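Local coordinates for NADPH-flavin oxidoreductase (Vibrio parahaemolyticus serotype O3:K6, PDB 5UU6), which binds flavin mononucleotide and probably uses NADPH to reduce flavins or nitro compounds, at residues R18-Q23 and V73-E78; L146-P149 and A153-F156. All blocks are in the same frame, centred on the assembly; numbering follows the deposited sequence.

Contact 1: R18-Q23 and V73-E78. With FMN (flavin mononucleotide), chain E.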
ATOM      1  N   ARG A  18      -8.757  17.066   7.528  1.00 20.56           N
ATOM      2  CA  ARG A  18      -7.649  18.014   7.452  1.00 21.34           C
ATOM      3  C   ARG A  18      -7.803  19.141   8.451  1.00 27.95           C
ATOM      4  O   ARG A  18      -7.179  20.185   8.290  1.00 26.06           O
ATOM      5  CB  ARG A  18      -7.502  18.595   6.045  1.00 21.33           C
ATOM      6  CG  ARG A  18      -7.315  17.489   4.971  1.00 20.56           C
ATOM      7  CD  ARG A  18      -7.151  18.112   3.591  1.00 21.27           C
ATOM      8  NE  ARG A  18      -6.894  17.105   2.570  1.00 20.69           N
ATOM      9  CZ  ARG A  18      -7.841  16.413   1.931  1.00 21.58           C
ATOM     10  NH1 ARG A  18      -9.129  16.634   2.200  1.00 24.72           N
ATOM     11  NH2 ARG A  18      -7.503  15.527   1.000  1.00 20.20           N
ATOM     12  N   LYS A  19      -8.642  18.957   9.461  1.00 24.81           N
ATOM     13  CA  LYS A  19      -8.870  19.967  10.479  1.00 25.94           C
ATOM     14  C   LYS A  19      -9.119  19.214  11.771  1.00 25.22           C
ATOM     15  O   LYS A  19     -10.062  18.423  11.854  1.00 25.16           O
ATOM     16  CB  LYS A  19     -10.056  20.878  10.111  1.00 24.29           C
ATOM     17  N   PHE A  20      -8.252  19.412  12.752  1.00 22.72           N
ATOM     18  CA  PHE A  20      -8.295  18.648  13.992  1.00 26.80           C
ATOM     19  C   PHE A  20      -8.534  19.574  15.187  1.00 31.14           C
ATOM     20  O   PHE A  20      -8.134  20.744  15.173  1.00 29.51           O
ATOM     21  CB  PHE A  20      -6.985  17.879  14.196  1.00 21.51           C
ATOM     22  CG  PHE A  20      -6.644  16.976  13.071  1.00 23.50           C
ATOM     23  CD1 PHE A  20      -7.275  15.760  12.948  1.00 21.62           C
ATOM     24  CD2 PHE A  20      -5.729  17.362  12.097  1.00 26.59           C
ATOM     25  CE1 PHE A  20      -6.973  14.901  11.889  1.00 21.66           C
ATOM     26  CE2 PHE A  20      -5.434  16.529  11.048  1.00 20.90           C
ATOM     27  CZ  PHE A  20      -6.060  15.282  10.956  1.00 18.59           C
ATOM     28  N   THR A  21      -9.188  19.051  16.222  1.00 31.28           N
ATOM     29  CA  THR A  21      -9.197  19.749  17.500  1.00 26.28           C
ATOM     30  C   THR A  21      -7.842  19.599  18.194  1.00 29.06           C
ATOM     31  O   THR A  21      -6.975  18.815  17.794  1.00 23.74           O
ATOM     32  CB  THR A  21     -10.272  19.199  18.430  1.00 25.93           C
ATOM     33  OG1 THR A  21      -9.748  18.033  19.089  1.00 25.84           O
ATOM     34  CG2 THR A  21     -11.526  18.848  17.664  1.00 26.06           C
ATOM     35  N   SER A  22      -7.678  20.358  19.267  1.00 28.83           N
ATOM     36  CA  SER A  22      -6.490  20.318  20.105  1.00 26.04           C
ATOM     37  C   SER A  22      -6.414  19.073  20.974  1.00 30.64           C
ATOM     38  O   SER A  22      -5.437  18.924  21.709  1.00 25.81           O
ATOM     39  CB  SER A  22      -6.471  21.557  21.006  1.00 27.58           C
ATOM     40  OG  SER A  22      -7.404  21.409  22.079  1.00 28.56           O
ATOM     41  N   GLN A  23      -7.401  18.174  20.932  1.00 28.29           N
ATOM     42  CA  GLN A  23      -7.393  17.084  21.879  1.00 25.29           C
ATOM     43  C   GLN A  23      -6.296  16.101  21.497  1.00 29.72           C
ATOM     44  O   GLN A  23      -6.169  15.741  20.314  1.00 26.80           O
ATOM     45  CB  GLN A  23      -8.761  16.416  21.929  1.00 25.50           C
ATOM     46  CG  GLN A  23      -8.766  15.153  22.707  1.00 25.32           C
ATOM     47  CD  GLN A  23     -10.161  14.553  22.827  1.00 35.60           C
ATOM     48  OE1 GLN A  23     -10.320  13.549  23.492  1.00 28.69           O
ATOM     49  NE2 GLN A  23     -11.166  15.159  22.173  1.00 26.32           N
ATOM     50  N   VAL A  73      -0.318  19.341   9.062  1.00 22.19           N
ATOM     51  CA  VAL A  73       0.848  18.597   9.505  1.00 25.18           C
ATOM     52  C   VAL A  73       1.237  19.034  10.914  1.00 30.24           C
ATOM     53  O   VAL A  73       1.589  18.207  11.773  1.00 29.92           O
ATOM     54  CB  VAL A  73       2.008  18.777   8.509  1.00 20.15           C
ATOM     55  CG1 VAL A  73       3.270  18.202   9.099  1.00 17.23           C
ATOM     56  CG2 VAL A  73       1.680  18.117   7.146  1.00 20.20           C
ATOM     57  N   GLU A  74       1.144  20.346  11.181  1.00 27.47           N
ATOM     58  CA  GLU A  74       1.580  20.920  12.449  1.00 31.61           C
ATOM     59  C   GLU A  74       0.495  20.798  13.515  1.00 32.27           C
ATOM     60  O   GLU A  74       0.792  20.535  14.686  1.00 38.58           O
ATOM     61  CB  GLU A  74       1.999  22.383  12.212  1.00 33.47           C
ATOM     62  CG  GLU A  74       2.606  23.086  13.401  1.00 43.07           C
ATOM     63  CD  GLU A  74       3.364  24.375  13.027  1.00 45.21           C
ATOM     64  OE1 GLU A  74       3.252  24.842  11.868  1.00 43.65           O
ATOM     65  OE2 GLU A  74       4.084  24.906  13.908  1.00 46.31           O
ATOM     66  N   SER A  75      -0.763  20.926  13.126  1.00 27.10           N
ATOM     67  CA  SER A  75      -1.851  20.884  14.078  1.00 30.82           C
ATOM     68  C   SER A  75      -2.341  19.469  14.385  1.00 26.20           C
ATOM     69  O   SER A  75      -3.058  19.293  15.369  1.00 22.75           O
ATOM     70  CB  SER A  75      -3.021  21.734  13.568  1.00 34.24           C
ATOM     71  OG  SER A  75      -3.693  21.061  12.520  1.00 41.28           O
ATOM     72  N   ALA A  76      -1.961  18.449  13.624  1.00 23.30           N
ATOM     73  CA  ALA A  76      -2.455  17.118  13.974  1.00 20.59           C
ATOM     74  C   ALA A  76      -1.917  16.670  15.327  1.00 26.92           C
ATOM     75  O   ALA A  76      -0.797  17.015  15.726  1.00 26.43           O
ATOM     76  CB  ALA A  76      -2.063  16.084  12.925  1.00 20.63           C
ATOM     77  N   ALA A  77      -2.729  15.859  16.018  1.00 19.69           N
ATOM     78  CA  ALA A  77      -2.306  15.280  17.284  1.00 24.93           C
ATOM     79  C   ALA A  77      -1.048  14.445  17.107  1.00 25.10           C
ATOM     80  O   ALA A  77      -0.107  14.551  17.904  1.00 22.01           O
ATOM     81  CB  ALA A  77      -3.436  14.434  17.877  1.00 19.20           C
ATOM     82  N   GLU A  78      -1.004  13.608  16.067  1.00 19.56           N
ATOM     83  CA  GLU A  78       0.183  12.818  15.799  1.00 16.55           C
ATOM     84  C   GLU A  78       0.506  12.877  14.314  1.00 17.54           C
ATOM     85  O   GLU A  78      -0.382  13.040  13.470  1.00 20.08           O
ATOM     86  CB  GLU A  78       0.027  11.376  16.310  1.00 30.19           C
ATOM     87  CG  GLU A  78      -0.240  11.347  17.833  1.00 31.92           C
ATOM     88  CD  GLU A  78       1.049  11.225  18.622  1.00 35.30           C
ATOM     89  OE1 GLU A  78       1.026  11.477  19.848  1.00 40.30           O
ATOM     90  OE2 GLU A  78       2.089  10.885  18.015  1.00 31.27           O
TER
HETATM   91  N1  FMN E 301      -4.176  14.950   0.950  1.00 23.98           N
HETATM   92  C2  FMN E 301      -3.651  16.206   1.209  1.00 26.96           C
HETATM   93  O2  FMN E 301      -4.423  17.120   1.516  1.00 23.59           O
HETATM   94  N3  FMN E 301      -2.283  16.435   1.133  1.00 19.83           N
HETATM   95  C4  FMN E 301      -1.415  15.402   0.802  1.00 20.85           C
HETATM   96  O4  FMN E 301      -0.186  15.606   0.738  1.00 17.56           O
HETATM   97  C4A FMN E 301      -1.948  14.128   0.514  1.00 24.55           C
HETATM   98  N5  FMN E 301      -1.136  13.060   0.164  1.00 21.98           N
HETATM   99  C5A FMN E 301      -1.640  11.798  -0.060  1.00 14.85           C
HETATM  100  C6  FMN E 301      -0.788  10.741  -0.365  1.00 18.96           C
HETATM  101  C7  FMN E 301      -1.334   9.470  -0.587  1.00 13.37           C
HETATM  102  C7M FMN E 301      -0.446   8.292  -0.927  1.00 15.46           C
HETATM  103  C8  FMN E 301      -2.696   9.258  -0.517  1.00 16.56           C
HETATM  104  C8M FMN E 301      -3.260   7.874  -0.789  1.00 10.47           C
HETATM  105  C9  FMN E 301      -3.567  10.317  -0.213  1.00 18.11           C
HETATM  106  C9A FMN E 301      -3.027  11.590   0.012  1.00 18.56           C
HETATM  107  N10 FMN E 301      -3.854  12.660   0.348  1.00 20.56           N
HETATM  108  C10 FMN E 301      -3.322  13.912   0.610  1.00 24.22           C
HETATM  109  C1' FMN E 301      -5.336  12.501   0.478  1.00 18.63           C
HETATM  110  C2' FMN E 301      -5.999  12.565  -0.903  1.00 17.04           C
HETATM  111  O2' FMN E 301      -6.031  13.908  -1.341  1.00 22.04           O
HETATM  112  C3' FMN E 301      -7.387  11.952  -0.757  1.00 21.02           C
HETATM  113  O3' FMN E 301      -7.304  10.558  -0.491  1.00 16.84           O
HETATM  114  C4' FMN E 301      -8.389  12.238  -1.867  1.00 23.77           C
HETATM  115  O4' FMN E 301      -8.143  13.444  -2.526  1.00 29.30           O
HETATM  116  C5' FMN E 301      -9.536  12.699  -1.048  1.00 31.18           C
HETATM  117  O5' FMN E 301     -10.474  11.702  -0.961  1.00 27.48           O
HETATM  118  P   FMN E 301     -10.904  11.136   0.481  1.00 26.67           P
HETATM  119  O1P FMN E 301     -11.606  12.161   1.359  1.00 34.60           O
HETATM  120  O2P FMN E 301     -11.939  10.105   0.120  1.00 21.90           O
HETATM  121  O3P FMN E 301      -9.716  10.518   1.208  1.00 30.46           O
HETATM  122  O   HOH W   1      -6.229  21.416  12.398  1.00 28.34           O
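Ser75 is the first residue of 73-78 to meet the loop 18-23. Its OG lies near the plane of the Phe20 ring, off the ring edge and 4.2 Å from Phe20 CD2, too far to count as more than packing. The polar link here runs through a water, which accepts from Phe20 N at 2.9 Å and stands 2.6 Å from Ser75 OG, so the loop backbone and the end of helix 72-75 share one solvent molecule.

At Ala76 the chain leaves helical geometry, and this residue takes up the ring. The CD2-CE2 side of Phe20 comes in obliquely, with CD2 3.8 Å from Ala76 CA and CE2 3.9 Å from Ala76 CB. With CG anti to its own carbonyl carbon (chi1 -57°), Phe20 brings its ring against this alanine, and Cys159 of strand 152-161 touches both residues. Ala77 follows with a lighter contact, its CB 3.9 Å from Gln23 O; with Glu78 it forms a classic beta bulge opposite Leu160. Gln23 is itself held in an ST turn, its N donating to Thr21 OG1.

No direct hydrogen bond joins the two segments, so their fit rests on van der Waals contact and one bridging water. The chemistry of the loop is at its other end: Arg18 reaches the flavin through an extended chain, NE donating to FMN O2 at 2.7 Å (158°) and NH2 more weakly to N1, which lies in the guanidinium plane at its edge. A positive group beside N1 and O2 would probably stabilise the negative charge of a reduced flavin.

Contact 2: L146-P149 and A153-F156; sequences LGLP and AILF
Leu148 and Ile154 cross at about a right angle, and the touch is made by one methyl from each: Leu148 CD1 sits 3.6 Å from Ile154 CG2. The same leucine methyl is 3.9 Å from Ile154 N, so it rests over the start of that residue as well as on its branch, and 4.3 Å from Ala153 C. The torsions explain why these particular branches meet. In Ile154, CG1 takes the place between the backbone N and the carbonyl carbon (chi1 64°), which leaves CG2 beside the N, on the flank that Leu148 approaches, while the end of the side chain leads away from the loop. Leu148 has CG anti to its carbonyl carbon, and its CB points toward the strand.

Leu146 adds a second, looser approach to the same methyl, with its CD1 4.2 Å from Ile154 CG2. Two leucine methyls therefore converge on a single isoleucine branch. They come from one short turn: helix 139-145 ends in a Schellman motif, where Gly147, at positive phi (63°), lets the chain leave the helix and enter strand 152-161 a few residues later. This tight helix-to-strand connection brings the end of the helix against the beginning of an inner strand of the antiparallel sheet at the centre of the nitroreductase fold. Val142 of that helix also touches Ile154, as do Val81 and Cys83 of the adjacent strand 78-85.

The backbone N of Ile154, close to the leucine methyl, is satisfied by a hydrogen bond with Tyr234 OH. Farther along the strand, Leu155 and Phe156 form a classic beta bulge opposite Phe82. Leu146 also packs on Asn182 of the second subunit, and Phe156 on Val109 of that subunit.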
ATOM      1  N   LEU A 146      14.987  14.014   9.249  1.00 21.24           N
ATOM      2  CA  LEU A 146      14.679  12.864  10.092  1.00 21.80           C
ATOM      3  C   LEU A 146      15.883  11.963  10.315  1.00 22.65           C
ATOM      4  O   LEU A 146      15.731  10.909  10.943  1.00 19.83           O
ATOM      5  CB  LEU A 146      13.539  12.037   9.490  1.00 13.91           C
ATOM      6  CG  LEU A 146      12.225  12.794   9.271  1.00 23.53           C
ATOM      7  CD1 LEU A 146      11.175  11.899   8.631  1.00 20.03           C
ATOM      8  CD2 LEU A 146      11.677  13.413  10.546  1.00 19.44           C
ATOM      9  N   GLY A 147      17.053  12.347   9.803  1.00 25.16           N
ATOM     10  CA  GLY A 147      18.285  11.592   9.991  1.00 22.61           C
ATOM     11  C   GLY A 147      18.276  10.203   9.388  1.00 26.90           C
ATOM     12  O   GLY A 147      18.819   9.267   9.992  1.00 22.62           O
ATOM     13  N   LEU A 148      17.658  10.037   8.182  1.00 20.68           N
ATOM     14  CA  LEU A 148      17.577   8.674   7.656  1.00 25.18           C
ATOM     15  C   LEU A 148      18.933   8.218   7.113  1.00 27.31           C
ATOM     16  O   LEU A 148      19.614   8.984   6.422  1.00 26.33           O
ATOM     17  CB  LEU A 148      16.537   8.583   6.553  1.00 21.00           C
ATOM     18  CG  LEU A 148      15.144   9.074   6.926  1.00 21.44           C
ATOM     19  CD1 LEU A 148      14.276   8.894   5.705  1.00 24.58           C
ATOM     20  CD2 LEU A 148      14.622   8.251   8.098  1.00 15.23           C
ATOM     21  N   PRO A 149      19.337   6.978   7.397  1.00 19.54           N
ATOM     22  CA  PRO A 149      20.553   6.420   6.800  1.00 23.59           C
ATOM     23  C   PRO A 149      20.337   5.982   5.351  1.00 21.95           C
ATOM     24  O   PRO A 149      19.249   6.061   4.787  1.00 21.77           O
ATOM     25  CB  PRO A 149      20.846   5.206   7.686  1.00 23.04           C
ATOM     26  CG  PRO A 149      19.485   4.727   8.101  1.00 19.55           C
ATOM     27  CD  PRO A 149      18.653   6.001   8.262  1.00 23.10           C
ATOM     28  N   ALA A 153      14.156   5.489   2.779  1.00 14.90           N
ATOM     29  CA  ALA A 153      13.621   6.615   2.009  1.00 14.40           C
ATOM     30  C   ALA A 153      12.216   6.942   2.494  1.00 14.96           C
ATOM     31  O   ALA A 153      11.429   6.034   2.720  1.00 19.74           O
ATOM     32  CB  ALA A 153      13.571   6.306   0.508  1.00 13.59           C
ATOM     33  N   ILE A 154      11.889   8.239   2.638  1.00 13.45           N
ATOM     34  CA  ILE A 154      10.507   8.576   3.002  1.00 15.21           C
ATOM     35  C   ILE A 154       9.611   8.300   1.807  1.00 14.43           C
ATOM     36  O   ILE A 154      10.040   8.358   0.653  1.00 15.11           O
ATOM     37  CB  ILE A 154      10.326  10.038   3.453  1.00 19.22           C
ATOM     38  CG1 ILE A 154      10.650  10.955   2.280  1.00 21.82           C
ATOM     39  CG2 ILE A 154      11.187  10.353   4.696  1.00 24.20           C
ATOM     40  CD1 ILE A 154       9.585  12.010   1.991  1.00 20.98           C
ATOM     41  N   LEU A 155       8.370   7.939   2.087  1.00 10.46           N
ATOM     42  CA  LEU A 155       7.330   7.759   1.079  1.00 10.26           C
ATOM     43  C   LEU A 155       6.164   8.702   1.300  1.00 15.53           C
ATOM     44  O   LEU A 155       5.751   9.381   0.357  1.00 15.42           O
ATOM     45  CB  LEU A 155       6.806   6.319   1.111  1.00 10.63           C
ATOM     46  CG  LEU A 155       7.767   5.282   0.588  1.00 20.05           C
ATOM     47  CD1 LEU A 155       7.006   3.952   0.546  1.00 24.98           C
ATOM     48  CD2 LEU A 155       8.311   5.694  -0.804  1.00 23.11           C
ATOM     49  N   PHE A 156       5.600   8.755   2.517  1.00 12.61           N
ATOM     50  CA  PHE A 156       4.502   9.689   2.781  1.00 10.68           C
ATOM     51  C   PHE A 156       4.328   9.816   4.286  1.00 13.92           C
ATOM     52  O   PHE A 156       4.798   8.983   5.076  1.00 13.02           O
ATOM     53  CB  PHE A 156       3.178   9.217   2.145  1.00 10.49           C
ATOM     54  CG  PHE A 156       2.796   7.829   2.571  1.00 12.63           C
ATOM     55  CD1 PHE A 156       2.078   7.625   3.748  1.00 13.60           C
ATOM     56  CD2 PHE A 156       3.236   6.716   1.850  1.00 13.86           C
ATOM     57  CE1 PHE A 156       1.769   6.317   4.189  1.00 10.25           C
ATOM     58  CE2 PHE A 156       2.926   5.396   2.287  1.00 11.14           C
ATOM     59  CZ  PHE A 156       2.190   5.211   3.461  1.00 11.08           C
TER

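Contact 1 closes before contact 2 opens along the chain, and all four segments belong to the nitroreductase domain. Their centres are 22 Å apart and their nearest atoms about 9 Å, so they do not touch. The antiparallel sheet joins them: Glu78 starts strand 78-85, which pairs with strand 152-161, home of 153-156. Contact 1 lies at the surface where the strand pair meets the flavin-binding loop, whereas contact 2 is buried near the other end of the pair and reaches the second subunit. The same two inner strands thus connect a loop that binds the flavin with a region built into the dimer interface.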